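Local coordinates for protein copper chaperone PCu(A)C (PDB 6P1F) that binds copper, probably as a chaperone, through the PCu(A)C domain of PmoF2 from a methane-oxidizing bacterium, here in its metal-free form, at residues H12-A17 / Q26-V31; R37-I42 / E106-V111; A99-V104 / I113-E118. All coordinates share one frame; numbering follows the deposited sequence.

Interaction 1 (H12-A17 / Q26-V31)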
loop_
_atom_site.group_PDB
_atom_site.type_symbol
_atom_site.label_atom_id
_atom_site.label_comp_id
_atom_site.label_asym_id
_atom_site.label_seq_id
_atom_site.Cartn_x
_atom_site.Cartn_y
_atom_site.Cartn_z
ATOM N N HIS A 12 -3.573 -2.832 -8.815
ATOM C CA HIS A 12 -4.299 -3.848 -8.033
ATOM C C HIS A 12 -4.020 -3.836 -6.519
ATOM O O HIS A 12 -3.651 -4.860 -5.937
ATOM C CB HIS A 12 -4.008 -5.245 -8.597
ATOM C CG HIS A 12 -4.458 -5.417 -10.015
ATOM N ND1 HIS A 12 -5.595 -6.122 -10.361
ATOM C CD2 HIS A 12 -3.939 -4.955 -11.176
ATOM C CE1 HIS A 12 -5.739 -6.105 -11.673
ATOM N NE2 HIS A 12 -4.747 -5.403 -12.193
ATOM N N PRO A 13 -4.186 -2.676 -5.881
ATOM C CA PRO A 13 -4.016 -2.668 -4.420
ATOM C C PRO A 13 -5.056 -3.533 -3.730
ATOM O O PRO A 13 -6.262 -3.497 -4.047
ATOM C CB PRO A 13 -4.187 -1.194 -4.051
ATOM C CG PRO A 13 -5.070 -0.611 -5.193
ATOM C CD PRO A 13 -4.610 -1.357 -6.404
ATOM N N TRP A 14 -4.599 -4.337 -2.774
ATOM C CA TRP A 14 -5.539 -5.139 -2.012
ATOM C C TRP A 14 -4.970 -5.365 -0.627
ATOM O O TRP A 14 -3.771 -5.203 -0.428
ATOM C CB TRP A 14 -5.812 -6.496 -2.694
ATOM C CG TRP A 14 -4.621 -7.421 -2.829
ATOM C CD1 TRP A 14 -3.633 -7.366 -3.772
ATOM C CD2 TRP A 14 -4.306 -8.537 -1.980
ATOM N NE1 TRP A 14 -2.704 -8.380 -3.549
ATOM C CE2 TRP A 14 -3.121 -9.122 -2.477
ATOM C CE3 TRP A 14 -4.931 -9.105 -0.855
ATOM C CZ2 TRP A 14 -2.543 -10.271 -1.888
ATOM C CZ3 TRP A 14 -4.351 -10.242 -0.268
ATOM C CH2 TRP A 14 -3.171 -10.794 -0.782
ATOM N N LEU A 15 -5.827 -5.751 0.304
ATOM C CA LEU A 15 -5.351 -6.025 1.673
ATOM C C LEU A 15 -6.036 -7.244 2.230
ATOM O O LEU A 15 -7.136 -7.621 1.809
ATOM C CB LEU A 15 -5.590 -4.815 2.575
ATOM C CG LEU A 15 -7.022 -4.312 2.797
ATOM C CD1 LEU A 15 -7.697 -4.945 4.031
ATOM C CD2 LEU A 15 -7.009 -2.781 2.954
ATOM N N ARG A 16 -5.363 -7.887 3.172
ATOM C CA ARG A 16 -5.975 -8.928 3.980
ATOM C C ARG A 16 -6.785 -8.318 5.085
ATOM O O ARG A 16 -6.261 -7.523 5.882
ATOM C CB ARG A 16 -4.892 -9.816 4.576
ATOM C CG ARG A 16 -4.255 -10.730 3.599
ATOM C CD ARG A 16 -3.104 -11.439 4.263
ATOM N NE ARG A 16 -2.671 -12.619 3.524
ATOM C CZ ARG A 16 -1.629 -13.365 3.871
ATOM N NH1 ARG A 16 -0.914 -13.033 4.944
ATOM N NH2 ARG A 16 -1.288 -14.427 3.153
ATOM N N ALA A 17 -8.062 -8.683 5.177
ATOM C CA ALA A 17 -8.880 -8.119 6.234
ATOM C C ALA A 17 -8.254 -8.513 7.573
ATOM O O ALA A 17 -7.709 -9.604 7.686
ATOM C CB ALA A 17 -10.299 -8.611 6.135
ATOM N N GLN A 26 -2.196 -6.488 6.477
ATOM C CA GLN A 26 -1.192 -6.246 5.445
ATOM C C GLN A 26 -1.862 -5.837 4.161
ATOM O O GLN A 26 -2.887 -6.377 3.796
ATOM C CB GLN A 26 -0.335 -7.471 5.225
ATOM C CG GLN A 26 0.500 -7.793 6.451
ATOM C CD GLN A 26 1.652 -8.729 6.168
ATOM O OE1 GLN A 26 1.786 -9.294 5.069
ATOM N NE2 GLN A 26 2.517 -8.897 7.175
ATOM N N LEU A 27 -1.260 -4.849 3.507
ATOM C CA LEU A 27 -1.723 -4.330 2.234
ATOM C C LEU A 27 -0.643 -4.587 1.179
ATOM O O LEU A 27 0.537 -4.532 1.463
ATOM C CB LEU A 27 -2.029 -2.840 2.349
ATOM C CG LEU A 27 -2.447 -2.127 1.057
ATOM C CD1 LEU A 27 -3.555 -1.087 1.300
ATOM C CD2 LEU A 27 -1.238 -1.532 0.398
ATOM N N TYR A 28 -1.068 -4.892 -0.053
ATOM C CA TYR A 28 -0.148 -5.200 -1.117
ATOM C C TYR A 28 -0.520 -4.448 -2.375
ATOM O O TYR A 28 -1.676 -4.441 -2.751
ATOM C CB TYR A 28 -0.162 -6.700 -1.419
ATOM C CG TYR A 28 -0.121 -7.565 -0.188
ATOM C CD1 TYR A 28 1.093 -7.875 0.427
ATOM C CD2 TYR A 28 -1.297 -8.046 0.366
ATOM C CE1 TYR A 28 1.113 -8.683 1.556
ATOM C CE2 TYR A 28 -1.285 -8.854 1.475
ATOM C CZ TYR A 28 -0.062 -9.170 2.064
ATOM O OH TYR A 28 0.006 -9.972 3.181
ATOM N N MET A 29 0.433 -3.770 -2.989
ATOM C CA MET A 29 0.155 -3.085 -4.242
ATOM C C MET A 29 1.421 -3.032 -5.058
ATOM O O MET A 29 2.515 -2.956 -4.509
ATOM C CB MET A 29 -0.354 -1.663 -3.988
ATOM C CG MET A 29 0.606 -0.815 -3.135
ATOM S SD MET A 29 -0.192 0.770 -2.682
ATOM C CE MET A 29 1.039 1.450 -1.544
ATOM N N LEU A 30 1.271 -3.044 -6.375
ATOM C CA LEU A 30 2.411 -2.854 -7.259
ATOM C C LEU A 30 2.567 -1.373 -7.496
ATOM O O LEU A 30 1.624 -0.730 -7.973
ATOM C CB LEU A 30 2.154 -3.614 -8.574
ATOM C CG LEU A 30 3.059 -3.314 -9.772
ATOM C CD1 LEU A 30 4.520 -3.490 -9.426
ATOM C CD2 LEU A 30 2.659 -4.302 -10.862
ATOM N N VAL A 31 3.711 -0.809 -7.109
ATOM C CA VAL A 31 3.939 0.622 -7.321
ATOM C C VAL A 31 4.981 0.802 -8.405
ATOM O O VAL A 31 6.061 0.208 -8.346
ATOM C CB VAL A 31 4.438 1.292 -6.030
ATOM C CG1 VAL A 31 4.656 2.798 -6.255
ATOM C CG2 VAL A 31 3.456 1.055 -4.884
#
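CG of Trp14 between the backbone N and the carbonyl carbon (chi1 63°) and CG of Tyr28 anti to its carbonyl carbon (chi1 -45°) place the two rings together on one face of the sheet, where the CD2 side of the phenol lies over one face of the indole, toward its rim. Tyr28 CD2 rests 3.4 Å from Trp14 CZ2, and the planes are inclined by 38°, neither a stack nor an edge-to-face pair. Nearer the backbone, Tyr28 CB makes a CH-pi contact over the five-membered ring of Trp14. The extended chain of Arg16 crosses the phenol obliquely: its CG lies at the ring edge, the guanidinium stands almost perpendicular to the ring, and the hydroxyl sits over one guanidinium face, with Arg16 CD 3.6 Å from Tyr28 OH. That hydroxyl donates a 2.7 Å hydrogen bond to Gln26 OE1, which ties the phenol to the amide, while Arg16 NE is bonded to the carbonyl of Ala122. On the other face of the sheet Leu15 and Leu27 pack CB to CB at 4.1 Å, beside Met101. The backbones exchange hydrogen bonds, Tyr28 N to Trp14 O (2.7 Å) and Trp14 N to Tyr28 O (2.9 Å), and Arg16 N is bound to Gln26 O at 3.0 Å. This is an antiparallel beta hairpin of the PCu(A)C domain; at one end is His12, which with His1 binds copper in the metal-bound protein, and at the other Gln26 lies beside His83 and Glu85, zinc ligands when that metal is present.

Interaction 2 (R37-I42 / E106-V111)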
loop_
_atom_site.group_PDB
_atom_site.type_symbol
_atom_site.label_atom_id
_atom_site.label_comp_id
_atom_site.label_asym_id
_atom_site.label_seq_id
_atom_site.Cartn_x
_atom_site.Cartn_y
_atom_site.Cartn_z
ATOM N N ARG A 37 13.212 10.406 -12.977
ATOM C CA ARG A 37 13.655 11.040 -11.725
ATOM C C ARG A 37 13.001 10.254 -10.600
ATOM O O ARG A 37 11.986 9.595 -10.816
ATOM C CB ARG A 37 13.241 12.518 -11.646
ATOM C CG ARG A 37 13.408 13.313 -12.937
ATOM C CD ARG A 37 14.526 14.342 -12.823
ATOM N NE ARG A 37 14.242 15.367 -11.821
ATOM C CZ ARG A 37 15.166 15.948 -11.057
ATOM N NH1 ARG A 37 16.447 15.602 -11.175
ATOM N NH2 ARG A 37 14.809 16.870 -10.169
ATOM N N PRO A 38 13.598 10.273 -9.402
ATOM C CA PRO A 38 13.012 9.474 -8.340
ATOM C C PRO A 38 11.748 10.128 -7.795
ATOM O O PRO A 38 11.460 11.297 -8.058
ATOM C CB PRO A 38 14.119 9.442 -7.253
ATOM C CG PRO A 38 14.918 10.682 -7.520
ATOM C CD PRO A 38 14.887 10.881 -9.019
ATOM N N ASP A 39 10.964 9.340 -7.080
ATOM C CA ASP A 39 9.824 9.877 -6.362
ATOM C C ASP A 39 9.860 9.251 -4.960
ATOM O O ASP A 39 10.728 8.442 -4.658
ATOM C CB ASP A 39 8.484 9.555 -7.076
ATOM C CG ASP A 39 7.392 10.580 -6.785
ATOM O OD1 ASP A 39 7.371 11.182 -5.702
ATOM O OD2 ASP A 39 6.505 10.759 -7.655
ATOM N N ARG A 40 8.925 9.642 -4.112
ATOM C CA ARG A 40 8.851 9.069 -2.758
ATOM C C ARG A 40 7.408 8.996 -2.354
ATOM O O ARG A 40 6.710 9.986 -2.431
ATOM C CB ARG A 40 9.627 9.937 -1.746
ATOM C CG ARG A 40 9.859 9.233 -0.394
ATOM C CD ARG A 40 10.644 10.138 0.576
ATOM N NE ARG A 40 11.427 11.085 -0.201
ATOM C CZ ARG A 40 12.732 10.985 -0.405
ATOM N NH1 ARG A 40 13.426 10.004 0.171
ATOM N NH2 ARG A 40 13.340 11.888 -1.157
ATOM N N LEU A 41 6.976 7.806 -1.928
ATOM C CA LEU A 41 5.659 7.652 -1.328
ATOM C C LEU A 41 5.777 8.067 0.115
ATOM O O LEU A 41 6.397 7.349 0.902
ATOM C CB LEU A 41 5.190 6.203 -1.446
ATOM C CG LEU A 41 3.857 5.918 -0.740
ATOM C CD1 LEU A 41 2.751 6.823 -1.145
ATOM C CD2 LEU A 41 3.463 4.470 -0.993
ATOM N N ILE A 42 5.274 9.248 0.447
ATOM C CA ILE A 42 5.526 9.818 1.778
ATOM C C ILE A 42 4.347 9.797 2.755
ATOM O O ILE A 42 4.500 10.133 3.922
ATOM C CB ILE A 42 6.002 11.271 1.672
ATOM C CG1 ILE A 42 4.940 12.161 1.034
ATOM C CG2 ILE A 42 7.292 11.357 0.887
ATOM C CD1 ILE A 42 5.298 13.628 1.097
ATOM N N GLU A 106 5.740 12.584 -3.235
ATOM C CA GLU A 106 6.468 13.832 -3.178
ATOM C C GLU A 106 6.452 14.596 -4.504
ATOM O O GLU A 106 6.202 15.802 -4.520
ATOM C CB GLU A 106 7.908 13.531 -2.761
ATOM C CG GLU A 106 8.760 14.752 -2.577
ATOM C CD GLU A 106 10.118 14.361 -2.037
ATOM O OE1 GLU A 106 10.985 13.944 -2.839
ATOM O OE2 GLU A 106 10.294 14.421 -0.803
ATOM N N LYS A 107 6.677 13.903 -5.612
ATOM C CA LYS A 107 6.718 14.569 -6.913
ATOM C C LYS A 107 5.376 14.458 -7.606
ATOM O O LYS A 107 4.775 15.483 -7.992
ATOM C CB LYS A 107 7.824 13.982 -7.789
ATOM C CG LYS A 107 9.204 14.060 -7.162
ATOM C CD LYS A 107 9.560 15.488 -6.751
ATOM C CE LYS A 107 10.986 15.569 -6.197
ATOM N NZ LYS A 107 11.371 16.980 -5.909
ATOM N N ALA A 108 4.861 13.237 -7.702
ATOM C CA ALA A 108 3.665 13.022 -8.519
ATOM C C ALA A 108 2.398 13.597 -7.903
ATOM O O ALA A 108 1.459 13.927 -8.643
ATOM C CB ALA A 108 3.474 11.560 -8.790
ATOM N N GLY A 109 2.334 13.707 -6.581
ATOM C CA GLY A 109 1.165 14.246 -5.911
ATOM C C GLY A 109 0.241 13.179 -5.368
ATOM O O GLY A 109 0.691 12.080 -5.092
ATOM N N GLU A 110 -1.042 13.515 -5.195
ATOM C CA GLU A 110 -1.971 12.674 -4.429
ATOM C C GLU A 110 -2.879 11.845 -5.331
ATOM O O GLU A 110 -3.306 12.302 -6.396
ATOM C CB GLU A 110 -2.826 13.539 -3.481
ATOM C CG GLU A 110 -2.017 14.252 -2.392
ATOM C CD GLU A 110 -2.871 15.180 -1.540
ATOM O OE1 GLU A 110 -3.105 16.329 -1.969
ATOM O OE2 GLU A 110 -3.313 14.761 -0.445
ATOM N N VAL A 111 -3.110 10.597 -4.923
ATOM C CA VAL A 111 -4.055 9.743 -5.641
ATOM C C VAL A 111 -4.821 8.954 -4.602
ATOM O O VAL A 111 -4.239 8.398 -3.681
ATOM C CB VAL A 111 -3.312 8.825 -6.633
ATOM C CG1 VAL A 111 -2.166 8.059 -5.954
ATOM C CG2 VAL A 111 -4.285 7.899 -7.393
#
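The carboxylate of Asp39 reaches across to the backbone of 106-108, its two oxygens each taking an N-H from successive residues. Its CG is anti to the backbone N (chi1 -153°), which brings the group up against that backbone. Lys107 N bonds to Asp39 OD1 at 2.8 Å, on the syn side but well out of the carboxylate plane, and Ala108 N to Asp39 OD2 at 3.0 Å, also syn but less straight (139° at the hydrogen). Asp39 OD1 takes a second bond, from Arg40 N at 2.7 Å on its anti side, so the buried carboxylate is gripped by three backbone donors. The side chain of Lys107 slides past that of Asp39 in the opposite direction, its CB lying against both oxygens and its amine leading away. Residues 106-108 make the bend between strands 98-105 and 109-118 of a beta hairpin, and Asp39 holds that bend to the start of strand 39-45 at one end of the beta fold, with Ile8 packed on both Asp39 and Ala108. An asparagine in place of Asp39 would probably leave one of these N-H groups facing an amide nitrogen instead of an acceptor. Arg40 and Glu106 lie side by side and point the same way, with the carboxylate at the edge of the guanidinium and their planes 60° apart. Arg40 NH2 to Glu106 OE1 is 3.5 Å, a long salt bridge at the surface. Between the backbones, Glu106 N is bonded to Arg40 O at 2.9 Å, and Glu106 CB faces Ile42 CG2 at 4.3 Å.

Interaction 3 (A99-V104 / I113-E118)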
loop_
_atom_site.group_PDB
_atom_site.type_symbol
_atom_site.label_atom_id
_atom_site.label_comp_id
_atom_site.label_asym_id
_atom_site.label_seq_id
_atom_site.Cartn_x
_atom_site.Cartn_y
_atom_site.Cartn_z
ATOM N N ALA A 99 -11.245 -0.458 0.665
ATOM C CA ALA A 99 -10.878 0.511 1.680
ATOM C C ALA A 99 -10.252 1.732 0.999
ATOM O O ALA A 99 -9.261 1.596 0.280
ATOM C CB ALA A 99 -9.879 -0.123 2.680
ATOM N N GLU A 100 -10.875 2.894 1.175
ATOM C CA GLU A 100 -10.397 4.125 0.547
ATOM C C GLU A 100 -9.231 4.723 1.298
ATOM O O GLU A 100 -9.273 4.877 2.518
ATOM C CB GLU A 100 -11.531 5.149 0.471
ATOM C CG GLU A 100 -11.117 6.482 -0.204
ATOM C CD GLU A 100 -12.283 7.467 -0.338
ATOM O OE1 GLU A 100 -12.785 7.958 0.694
ATOM O OE2 GLU A 100 -12.708 7.735 -1.477
ATOM N N MET A 101 -8.159 5.020 0.581
ATOM C CA MET A 101 -7.068 5.735 1.220
ATOM C C MET A 101 -6.354 6.614 0.199
ATOM O O MET A 101 -6.382 6.360 -0.994
ATOM C CB MET A 101 -6.105 4.739 1.877
ATOM C CG MET A 101 -5.456 3.803 0.873
ATOM S SD MET A 101 -4.663 2.382 1.689
ATOM C CE MET A 101 -6.106 1.391 2.138
ATOM N N THR A 102 -5.689 7.661 0.661
ATOM C CA THR A 102 -5.008 8.539 -0.275
ATOM C C THR A 102 -3.497 8.355 -0.179
ATOM O O THR A 102 -2.937 8.458 0.901
ATOM C CB THR A 102 -5.382 9.994 -0.020
ATOM O OG1 THR A 102 -6.806 10.125 -0.204
ATOM C CG2 THR A 102 -4.665 10.897 -0.993
ATOM N N LEU A 103 -2.850 8.078 -1.309
ATOM C CA LEU A 103 -1.386 7.993 -1.343
ATOM C C LEU A 103 -0.815 9.348 -1.685
ATOM O O LEU A 103 -1.330 10.020 -2.567
ATOM C CB LEU A 103 -0.935 6.980 -2.370
ATOM C CG LEU A 103 -1.559 5.590 -2.214
ATOM C CD1 LEU A 103 -0.979 4.637 -3.302
ATOM C CD2 LEU A 103 -1.353 5.011 -0.835
ATOM N N VAL A 104 0.255 9.748 -1.000
ATOM C CA VAL A 104 0.885 11.034 -1.285
ATOM C C VAL A 104 2.287 10.805 -1.810
ATOM O O VAL A 104 3.115 10.231 -1.099
ATOM C CB VAL A 104 0.968 11.902 -0.036
ATOM C CG1 VAL A 104 1.582 13.284 -0.377
ATOM C CG2 VAL A 104 -0.426 12.050 0.581
ATOM N N ILE A 113 -6.956 5.745 -3.697
ATOM C CA ILE A 113 -7.148 4.405 -4.200
ATOM C C ILE A 113 -8.212 3.691 -3.388
ATOM O O ILE A 113 -8.543 4.114 -2.262
ATOM C CB ILE A 113 -5.859 3.571 -4.147
ATOM C CG1 ILE A 113 -5.452 3.334 -2.693
ATOM C CG2 ILE A 113 -4.724 4.284 -4.910
ATOM C CD1 ILE A 113 -4.333 2.318 -2.568
ATOM N N ASP A 114 -8.710 2.586 -3.947
ATOM C CA ASP A 114 -9.702 1.753 -3.256
ATOM C C ASP A 114 -9.105 0.365 -3.187
ATOM O O ASP A 114 -9.101 -0.391 -4.141
ATOM C CB ASP A 114 -11.064 1.752 -3.995
ATOM C CG ASP A 114 -11.492 3.121 -4.447
ATOM O OD1 ASP A 114 -12.070 3.835 -3.629
ATOM O OD2 ASP A 114 -11.266 3.464 -5.630
ATOM N N ALA A 115 -8.491 0.058 -2.045
ATOM C CA ALA A 115 -7.787 -1.203 -1.942
ATOM C C ALA A 115 -8.785 -2.311 -1.665
ATOM O O ALA A 115 -9.566 -2.193 -0.716
ATOM C CB ALA A 115 -6.740 -1.112 -0.816
ATOM N N ALA A 116 -8.769 -3.354 -2.491
ATOM C CA ALA A 116 -9.743 -4.443 -2.348
ATOM C C ALA A 116 -9.551 -5.122 -0.996
ATOM O O ALA A 116 -8.430 -5.522 -0.683
ATOM C CB ALA A 116 -9.571 -5.465 -3.466
ATOM N N VAL A 117 -10.626 -5.297 -0.228
ATOM C CA VAL A 117 -10.519 -6.037 1.039
ATOM C C VAL A 117 -10.689 -7.514 0.746
ATOM O O VAL A 117 -11.756 -7.914 0.277
ATOM C CB VAL A 117 -11.577 -5.590 2.058
ATOM C CG1 VAL A 117 -11.441 -6.409 3.350
ATOM C CG2 VAL A 117 -11.486 -4.096 2.333
ATOM N N GLU A 118 -9.650 -8.319 0.979
ATOM C CA GLU A 118 -9.703 -9.756 0.712
ATOM C C GLU A 118 -9.747 -10.528 2.025
ATOM O O GLU A 118 -9.633 -9.928 3.077
ATOM C CB GLU A 118 -8.508 -10.194 -0.126
ATOM C CG GLU A 118 -8.464 -9.544 -1.517
ATOM C CD GLU A 118 -9.588 -10.001 -2.436
ATOM O OE1 GLU A 118 -9.891 -11.205 -2.441
ATOM O OE2 GLU A 118 -10.157 -9.146 -3.151
#
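Strands 99-104 and 113-118 are antiparallel, the axes of these short segments approaching to 4.6 Å with N-to-C directions 143° apart, and two hydrogen-bonded pairs, Ala99 with Ala115 and Met101 with Ile113 (Ile113 N to Met101 O 2.8 Å), flank the non-hydrogen-bonded pair of Glu100 and Asp114. On the buried face Met101 crosses Ile113 obliquely, its CG 3.6 Å from Ile113 CG1. A bend at the end of the Met101 chain (chi3 75°) lays the methyl CE against Ala115 CB at 3.9 Å. Leu103 comes in at about a right angle to Ile113, its CD1 4.1 Å from Ile113 CG2. Pro13 covers Ile113 from strand 8-16, and Leu15 covers Ala99. The opposite face carries two acids, Glu100 OE2 and Asp114 OD1, 4.5 Å apart; these like charges lie at the more solvent-accessible side and probably repel each other only mildly. The arrangement is a beta hairpin with one face turned to the core of the PCu(A)C domain, while Asp114 lies about 4 Å, side chain to side chain, from His1, a copper ligand in the metal-bound protein.

All three contacts belong to one mixed beta sheet of a domain without helices. Interactions 1 and 3 are beta hairpins whose centres lie 8 Å apart, joined where strand 8-16 runs parallel to strand 109-118: Leu15 N and O meet Ala116 O and Glu118 N. Interaction 2 sits at the periphery, its centre 17 to 18 Å from the other two. It shares strand 109-118 with interaction 3, and Ile42 N meets Val104 O; toward interaction 1, Met29 packs on Leu41. Along the chain interaction 1 closes first, and the segments of 2 and 3 then alternate. His12, in interaction 1, and Asp114, in interaction 3 and beside His1, place these two contacts next to the copper site, whereas interaction 2 lies away from the metal-binding residues.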